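Local coordinates for hydrogenase expression/formation protein (HypB) (Archaeoglobus fulgidus, PDB 2WSM), which probably binds and hydrolyses GTP in the maturation of hydrogenase, and probably binds nickel and zinc, at residues 135-140 with 159-164; 12-17 with 94-99. One frame throughout, in Å; residues are numbered along the deposited sequence.

Contact 1. Residues 135-140 with 159-164; sequences VMVSVT and IVINKV
Val135 to Ser138 runs beside Ile159 to Asn162 as neighbouring parallel strands, 4.5 Å apart at their axes and inclined by 17°. Val160 N donates to Val135 O at 2.9 Å. Val137 N meets Val160 O nearly head-on at 2.8 Å, Val137 O takes Asn162 N, and Val139 N completes the ladder on Asn162 O.

Valine and isoleucine suit both strands, since branching at CB favours extended backbone. Val137 CG1 packs against Ile161 CG1 on a face covered by helices 150-154 and 174-184. On the other face Met136 and Val160 lie side by side, CG to CB 3.9 Å, and the methionine reaches helix 43-54. This is the central sheet of a P-loop NTPase, and Asn162-Lys163 probably corresponds to the first two residues of the N/TKxD guanine-recognition motif, whose aspartate does not follow at the usual spacing here. Asn162 ND2 passes Met136 CE at 4.0 Å and donates to Ser41 O in the probable P-loop. Ser138 OG, hydrogen-bonded to Thr140 OG1, rests 3.7 Å from Lys163 CD. Beyond the strand, Val139 CG1, anti to the carbonyl carbon (chi1 -67°), is turned to touch Ile161 CG2 at 4.1 Å and Val164 CG1 at 4.4 Å; an alanine here, without the two methyls, would probably leave both without their mate.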
ATOM      1  N   VAL A 135       8.187   9.742  -6.045  1.00 18.03           N
ATOM      2  CA  VAL A 135       8.478   8.643  -5.149  1.00 19.14           C
ATOM      3  C   VAL A 135       9.955   8.688  -4.815  1.00 20.82           C
ATOM      4  O   VAL A 135      10.799   8.607  -5.702  1.00 23.07           O
ATOM      5  CB  VAL A 135       8.114   7.264  -5.754  1.00 17.53           C
ATOM      6  CG1 VAL A 135       8.381   6.167  -4.733  1.00 18.17           C
ATOM      7  CG2 VAL A 135       6.668   7.231  -6.185  1.00 17.50           C
ATOM      8  N   MET A 136      10.251   8.842  -3.529  1.00 22.21           N
ATOM      9  CA  MET A 136      11.611   8.971  -3.044  1.00 20.35           C
ATOM     10  C   MET A 136      12.061   7.688  -2.373  1.00 23.00           C
ATOM     11  O   MET A 136      11.325   7.104  -1.583  1.00 21.71           O
ATOM     12  CB  MET A 136      11.697  10.114  -2.029  1.00 22.93           C
ATOM     13  CG  MET A 136      11.437  11.495  -2.616  1.00 25.49           C
ATOM     14  SD  MET A 136      11.664  12.817  -1.405  1.00 25.03           S
ATOM     15  CE  MET A 136      13.420  12.694  -1.084  1.00 22.94           C
ATOM     16  N   VAL A 137      13.278   7.257  -2.679  1.00 21.38           N
ATOM     17  CA  VAL A 137      13.881   6.150  -1.957  1.00 24.00           C
ATOM     18  C   VAL A 137      15.347   6.454  -1.635  1.00 24.17           C
ATOM     19  O   VAL A 137      16.079   7.019  -2.452  1.00 25.89           O
ATOM     20  CB  VAL A 137      13.756   4.820  -2.738  1.00 27.89           C
ATOM     21  CG1 VAL A 137      14.655   4.829  -3.973  1.00 20.80           C
ATOM     22  CG2 VAL A 137      14.089   3.652  -1.842  1.00 25.58           C
ATOM     23  N   SER A 138      15.763   6.091  -0.433  1.00 20.69           N
ATOM     24  CA  SER A 138      17.147   6.275  -0.022  1.00 29.68           C
ATOM     25  C   SER A 138      17.922   4.975  -0.251  1.00 28.30           C
ATOM     26  O   SER A 138      17.344   3.889  -0.158  1.00 23.10           O
ATOM     27  CB  SER A 138      17.206   6.708   1.449  1.00 28.03           C
ATOM     28  OG  SER A 138      18.415   6.299   2.065  1.00 33.72           O
ATOM     29  N   VAL A 139      19.217   5.087  -0.557  1.00 26.97           N
ATOM     30  CA  VAL A 139      20.045   3.904  -0.805  1.00 31.99           C
ATOM     31  C   VAL A 139      20.200   3.053   0.444  1.00 31.42           C
ATOM     32  O   VAL A 139      20.528   1.875   0.358  1.00 35.15           O
ATOM     33  CB  VAL A 139      21.463   4.239  -1.350  1.00 25.98           C
ATOM     34  CG1 VAL A 139      21.384   4.845  -2.744  1.00 24.24           C
ATOM     35  CG2 VAL A 139      22.233   5.132  -0.377  1.00 29.35           C
ATOM     36  N   THR A 140      19.963   3.656   1.603  1.00 33.79           N
ATOM     37  CA  THR A 140      20.080   2.948   2.874  1.00 30.38           C
ATOM     38  C   THR A 140      18.944   1.959   3.068  1.00 31.15           C
ATOM     39  O   THR A 140      18.953   1.175   4.015  1.00 35.40           O
ATOM     40  CB  THR A 140      20.108   3.927   4.067  1.00 36.18           C
ATOM     41  OG1 THR A 140      18.860   4.622   4.146  1.00 38.68           O
ATOM     42  CG2 THR A 140      21.222   4.948   3.888  1.00 39.35           C
ATOM     43  N   ILE A 159      11.112   9.830  -9.966  1.00 20.96           N
ATOM     44  CA  ILE A 159      11.603   8.933  -8.936  1.00 25.46           C
ATOM     45  C   ILE A 159      12.938   9.465  -8.436  1.00 28.28           C
ATOM     46  O   ILE A 159      13.847   9.734  -9.233  1.00 27.04           O
ATOM     47  CB  ILE A 159      11.786   7.508  -9.482  1.00 22.65           C
ATOM     48  CG1 ILE A 159      10.430   6.919  -9.898  1.00 20.53           C
ATOM     49  CG2 ILE A 159      12.500   6.637  -8.461  1.00 23.01           C
ATOM     50  CD1 ILE A 159      10.505   5.541 -10.557  1.00 19.68           C
ATOM     51  N   VAL A 160      13.047   9.644  -7.125  1.00 22.67           N
ATOM     52  CA  VAL A 160      14.275  10.162  -6.543  1.00 21.60           C
ATOM     53  C   VAL A 160      15.029   9.072  -5.796  1.00 25.46           C
ATOM     54  O   VAL A 160      14.525   8.503  -4.822  1.00 22.75           O
ATOM     55  CB  VAL A 160      14.011  11.331  -5.578  1.00 26.12           C
ATOM     56  CG1 VAL A 160      15.334  11.883  -5.027  1.00 25.56           C
ATOM     57  CG2 VAL A 160      13.217  12.429  -6.272  1.00 23.88           C
ATOM     58  N   ILE A 161      16.234   8.774  -6.270  1.00 22.03           N
ATOM     59  CA  ILE A 161      17.135   7.895  -5.542  1.00 26.37           C
ATOM     60  C   ILE A 161      18.066   8.778  -4.710  1.00 22.86           C
ATOM     61  O   ILE A 161      18.784   9.616  -5.243  1.00 25.98           O
ATOM     62  CB  ILE A 161      17.913   6.971  -6.493  1.00 27.50           C
ATOM     63  CG1 ILE A 161      16.932   6.213  -7.395  1.00 23.22           C
ATOM     64  CG2 ILE A 161      18.759   5.995  -5.711  1.00 21.89           C
ATOM     65  CD1 ILE A 161      17.586   5.522  -8.575  1.00 28.87           C
ATOM     66  N   ASN A 162      18.038   8.568  -3.400  1.00 22.05           N
ATOM     67  CA  ASN A 162      18.463   9.564  -2.436  1.00 27.50           C
ATOM     68  C   ASN A 162      19.651   9.121  -1.599  1.00 29.71           C
ATOM     69  O   ASN A 162      19.906   7.924  -1.443  1.00 25.56           O
ATOM     70  CB  ASN A 162      17.278   9.897  -1.508  1.00 32.53           C
ATOM     71  CG  ASN A 162      17.486  11.179  -0.729  1.00 31.23           C
ATOM     72  OD1 ASN A 162      18.227  12.058  -1.152  1.00 35.39           O
ATOM     73  ND2 ASN A 162      16.828  11.292   0.417  1.00 36.21           N
ATOM     74  N   LYS A 163      20.362  10.103  -1.050  1.00 29.03           N
ATOM     75  CA  LYS A 163      21.522   9.854  -0.203  1.00 32.25           C
ATOM     76  C   LYS A 163      22.534   8.955  -0.911  1.00 31.39           C
ATOM     77  O   LYS A 163      23.129   8.071  -0.294  1.00 36.81           O
ATOM     78  CB  LYS A 163      21.090   9.232   1.135  1.00 29.45           C
ATOM     79  CG  LYS A 163      20.140  10.098   1.955  1.00 28.98           C
ATOM     80  CD  LYS A 163      19.810   9.467   3.312  1.00 34.64           C
ATOM     81  CE  LYS A 163      18.476   9.989   3.852  1.00 43.58           C
ATOM     82  NZ  LYS A 163      18.307   9.822   5.333  1.00 40.55           N
ATOM     83  N   VAL A 164      22.729   9.181  -2.207  1.00 27.70           N
ATOM     84  CA  VAL A 164      23.614   8.319  -2.995  1.00 36.12           C
ATOM     85  C   VAL A 164      25.077   8.326  -2.522  1.00 37.64           C
ATOM     86  O   VAL A 164      25.785   7.326  -2.668  1.00 35.86           O
ATOM     87  CB  VAL A 164      23.557   8.640  -4.508  1.00 31.57           C
ATOM     88  CG1 VAL A 164      22.132   8.517  -5.025  1.00 24.00           C
ATOM     89  CG2 VAL A 164      24.122  10.027  -4.786  1.00 34.98           C
TER

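Contact 2. Residues 12-17 with 94-99; sequences AENKRL and LDAHMI
Asn14, on helix 12-28, reaches across to Asp95 and Ala96 where helix 96-100 begins. From CB the side chain continues to CG, which stands anti to the backbone N (chi1 -165°) and so carries the amide towards the other segment, 3.9 Å from Ala96 N. OD1 accepts from Ala96 N at 2.8 Å, the donor tilted 25° out of the carbonyl plane, and also lies 3.1 Å from Asp95 CB. A water donates to the same oxygen at 2.6 Å and accepts from His97 N, while ND2 donates to Asp127 O. Asparagine suits this place because one uncharged group can accept and donate at once.

Asp95 is the N-cap: its OD1 takes Met98 N at 3.0 Å. Beside this polar centre Leu17 adds an apolar margin. Its CB meets Ala96 CB at 3.7 Å, where a methyl lets the backbones come close, and its CD1 reaches the ring edge of His97, 3.5 Å from CD2. Asn21 ND2, farther along helix 12-28, holds Ala96 O.

At the first turn, then, Ala96 N and His97 N are met by an amide oxygen and a water, and Met98 N, whose backbone bond to Asp95 O is weak, by the Asp95 carboxylate; the negative charge of Asp95, with Glu91 close by as a like charge, may partly offset the positive end of this short, weakly bonded helix.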
ATOM      1  N   ALA A  12     -14.491   4.818  -4.211  1.00 53.43           N
ATOM      2  CA  ALA A  12     -15.467   5.613  -4.949  1.00 53.19           C
ATOM      3  C   ALA A  12     -15.613   7.021  -4.380  1.00 52.57           C
ATOM      4  O   ALA A  12     -15.636   7.999  -5.126  1.00 52.93           O
ATOM      5  CB  ALA A  12     -16.815   4.909  -4.987  1.00 59.05           C
ATOM      6  N   GLU A  13     -15.715   7.125  -3.059  1.00 49.03           N
ATOM      7  CA  GLU A  13     -15.798   8.435  -2.427  1.00 47.62           C
ATOM      8  C   GLU A  13     -14.481   9.196  -2.596  1.00 48.80           C
ATOM      9  O   GLU A  13     -14.480  10.419  -2.767  1.00 52.71           O
ATOM     10  CB  GLU A  13     -16.184   8.316  -0.947  1.00 47.20           C
ATOM     11  CG  GLU A  13     -16.549   9.651  -0.288  1.00 50.57           C
ATOM     12  CD  GLU A  13     -17.704  10.366  -0.989  1.00 61.83           C
ATOM     13  OE1 GLU A  13     -18.454   9.697  -1.734  1.00 66.10           O
ATOM     14  OE2 GLU A  13     -17.864  11.596  -0.796  1.00 49.35           O
ATOM     15  N   ASN A  14     -13.364   8.474  -2.556  1.00 45.47           N
ATOM     16  CA  ASN A  14     -12.062   9.093  -2.780  1.00 42.48           C
ATOM     17  C   ASN A  14     -11.972   9.722  -4.164  1.00 44.14           C
ATOM     18  O   ASN A  14     -11.541  10.867  -4.301  1.00 41.39           O
ATOM     19  CB  ASN A  14     -10.920   8.090  -2.599  1.00 41.03           C
ATOM     20  CG  ASN A  14      -9.564   8.772  -2.461  1.00 40.31           C
ATOM     21  OD1 ASN A  14      -9.243   9.338  -1.415  1.00 38.88           O
ATOM     22  ND2 ASN A  14      -8.765   8.723  -3.518  1.00 33.77           N
ATOM     23  N   LYS A  15     -12.381   8.969  -5.183  1.00 43.22           N
ATOM     24  CA  LYS A  15     -12.353   9.445  -6.564  1.00 44.19           C
ATOM     25  C   LYS A  15     -13.154  10.732  -6.724  1.00 44.62           C
ATOM     26  O   LYS A  15     -12.741  11.665  -7.427  1.00 42.33           O
ATOM     27  CB  LYS A  15     -12.895   8.369  -7.504  1.00 48.72           C
ATOM     28  CG  LYS A  15     -12.100   7.080  -7.456  1.00 55.58           C
ATOM     29  CD  LYS A  15     -12.612   6.059  -8.456  1.00 61.92           C
ATOM     30  CE  LYS A  15     -11.737   4.809  -8.451  1.00 65.87           C
ATOM     31  NZ  LYS A  15     -12.205   3.784  -9.426  1.00 80.31           N
ATOM     32  N   ARG A  16     -14.300  10.768  -6.056  1.00 44.11           N
ATOM     33  CA  ARG A  16     -15.191  11.914  -6.073  1.00 40.61           C
ATOM     34  C   ARG A  16     -14.504  13.144  -5.474  1.00 42.01           C
ATOM     35  O   ARG A  16     -14.424  14.195  -6.110  1.00 40.87           O
ATOM     36  CB  ARG A  16     -16.451  11.557  -5.287  1.00 50.01           C
ATOM     37  CG  ARG A  16     -17.581  12.554  -5.358  1.00 55.06           C
ATOM     38  CD  ARG A  16     -18.710  12.112  -4.429  1.00 56.65           C
ATOM     39  NE  ARG A  16     -19.777  13.104  -4.349  1.00 66.32           N
ATOM     40  CZ  ARG A  16     -19.739  14.186  -3.576  1.00 62.60           C
ATOM     41  NH1 ARG A  16     -18.682  14.423  -2.811  1.00 50.42           N
ATOM     42  NH2 ARG A  16     -20.762  15.032  -3.570  1.00 67.58           N
ATOM     43  N   LEU A  17     -13.999  13.013  -4.252  1.00 41.89           N
ATOM     44  CA  LEU A  17     -13.285  14.114  -3.614  1.00 35.11           C
ATOM     45  C   LEU A  17     -11.996  14.455  -4.367  1.00 32.85           C
ATOM     46  O   LEU A  17     -11.596  15.619  -4.438  1.00 34.37           O
ATOM     47  CB  LEU A  17     -12.998  13.792  -2.145  1.00 38.59           C
ATOM     48  CG  LEU A  17     -14.250  13.571  -1.285  1.00 45.08           C
ATOM     49  CD1 LEU A  17     -13.905  13.223   0.165  1.00 39.98           C
ATOM     50  CD2 LEU A  17     -15.163  14.795  -1.337  1.00 41.38           C
ATOM     51  N   LEU A  94      -2.383   8.899   2.825  1.00 19.40           N
ATOM     52  CA  LEU A  94      -3.311  10.018   2.701  1.00 22.98           C
ATOM     53  C   LEU A  94      -4.440   9.643   1.735  1.00 29.78           C
ATOM     54  O   LEU A  94      -4.309   8.711   0.937  1.00 23.30           O
ATOM     55  CB  LEU A  94      -2.608  11.281   2.197  1.00 20.21           C
ATOM     56  CG  LEU A  94      -1.323  11.768   2.882  1.00 22.74           C
ATOM     57  CD1 LEU A  94      -0.726  12.955   2.120  1.00 18.00           C
ATOM     58  CD2 LEU A  94      -1.556  12.125   4.345  1.00 18.77           C
ATOM     59  N   ASP A  95      -5.555  10.361   1.825  1.00 25.61           N
ATOM     60  CA  ASP A  95      -6.628  10.224   0.847  1.00 29.87           C
ATOM     61  C   ASP A  95      -7.190  11.602   0.552  1.00 26.89           C
ATOM     62  O   ASP A  95      -6.880  12.559   1.257  1.00 24.39           O
ATOM     63  CB  ASP A  95      -7.724   9.248   1.311  1.00 22.80           C
ATOM     64  CG  ASP A  95      -8.340   9.629   2.646  1.00 26.86           C
ATOM     65  OD1 ASP A  95      -8.350  10.827   3.008  1.00 29.65           O
ATOM     66  OD2 ASP A  95      -8.822   8.712   3.342  1.00 27.40           O
ATOM     67  N   ALA A  96      -7.996  11.700  -0.498  1.00 27.90           N
ATOM     68  CA  ALA A  96      -8.530  12.986  -0.925  1.00 27.14           C
ATOM     69  C   ALA A  96      -9.292  13.703   0.198  1.00 22.20           C
ATOM     70  O   ALA A  96      -9.254  14.927   0.297  1.00 23.68           O
ATOM     71  CB  ALA A  96      -9.404  12.815  -2.160  1.00 26.76           C
ATOM     72  N   HIS A  97      -9.961  12.936   1.051  1.00 22.50           N
ATOM     73  CA  HIS A  97     -10.717  13.512   2.157  1.00 28.36           C
ATOM     74  C   HIS A  97      -9.848  14.252   3.165  1.00 26.58           C
ATOM     75  O   HIS A  97     -10.263  15.273   3.708  1.00 29.26           O
ATOM     76  CB  HIS A  97     -11.550  12.452   2.884  1.00 31.08           C
ATOM     77  CG  HIS A  97     -12.581  13.032   3.802  1.00 36.89           C
ATOM     78  ND1 HIS A  97     -12.287  13.458   5.080  1.00 40.87           N
ATOM     79  CD2 HIS A  97     -13.902  13.271   3.621  1.00 41.48           C
ATOM     80  CE1 HIS A  97     -13.384  13.929   5.649  1.00 42.76           C
ATOM     81  NE2 HIS A  97     -14.378  13.825   4.784  1.00 45.11           N
ATOM     82  N   MET A  98      -8.650  13.737   3.417  1.00 28.99           N
ATOM     83  CA  MET A  98      -7.752  14.347   4.400  1.00 29.94           C
ATOM     84  C   MET A  98      -7.322  15.766   4.037  1.00 29.89           C
ATOM     85  O   MET A  98      -6.952  16.545   4.912  1.00 31.90           O
ATOM     86  CB  MET A  98      -6.498  13.496   4.597  1.00 27.86           C
ATOM     87  CG  MET A  98      -6.691  12.270   5.446  1.00 27.17           C
ATOM     88  SD  MET A  98      -5.177  11.301   5.451  1.00 29.20           S
ATOM     89  CE  MET A  98      -5.767   9.730   6.089  1.00 31.67           C
ATOM     90  N   ILE A  99      -7.342  16.102   2.753  1.00 23.49           N
ATOM     91  CA  ILE A  99      -6.909  17.429   2.353  1.00 30.34           C
ATOM     92  C   ILE A  99      -8.050  18.266   1.801  1.00 28.71           C
ATOM     93  O   ILE A  99      -7.889  19.458   1.553  1.00 32.41           O
ATOM     94  CB  ILE A  99      -5.778  17.380   1.299  1.00 31.44           C
ATOM     95  CG1 ILE A  99      -6.345  17.031  -0.073  1.00 29.26           C
ATOM     96  CG2 ILE A  99      -4.663  16.422   1.736  1.00 24.87           C
ATOM     97  CD1 ILE A  99      -5.275  16.880  -1.148  1.00 33.99           C
TER
HETATM   98  O   HOH W   1     -10.842   9.969   0.511  1.00 38.76           O

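Contact 1 lies within the core and contact 2 nearer the periphery, on opposite sides of the chain's centre; about 27 Å separates their own centres and no atoms touch. They share no helix or strand. The first joins two adjacent strands of the parallel sheet by regular peptide hydrogen bonds, with helices packed over the apolar side chains. The second sets helix 12-28 against the start of helix 96-100; there a side-chain amide and a water span the gap, with leucine against alanine and the histidine edge, while the cap stays within 94-99. Each uses an asparagine: Asn162 ties a strand end to the probable nucleotide-binding loop, whereas Asn14 joins helix 12-28 to the start of helix 96-100 and to Asp127.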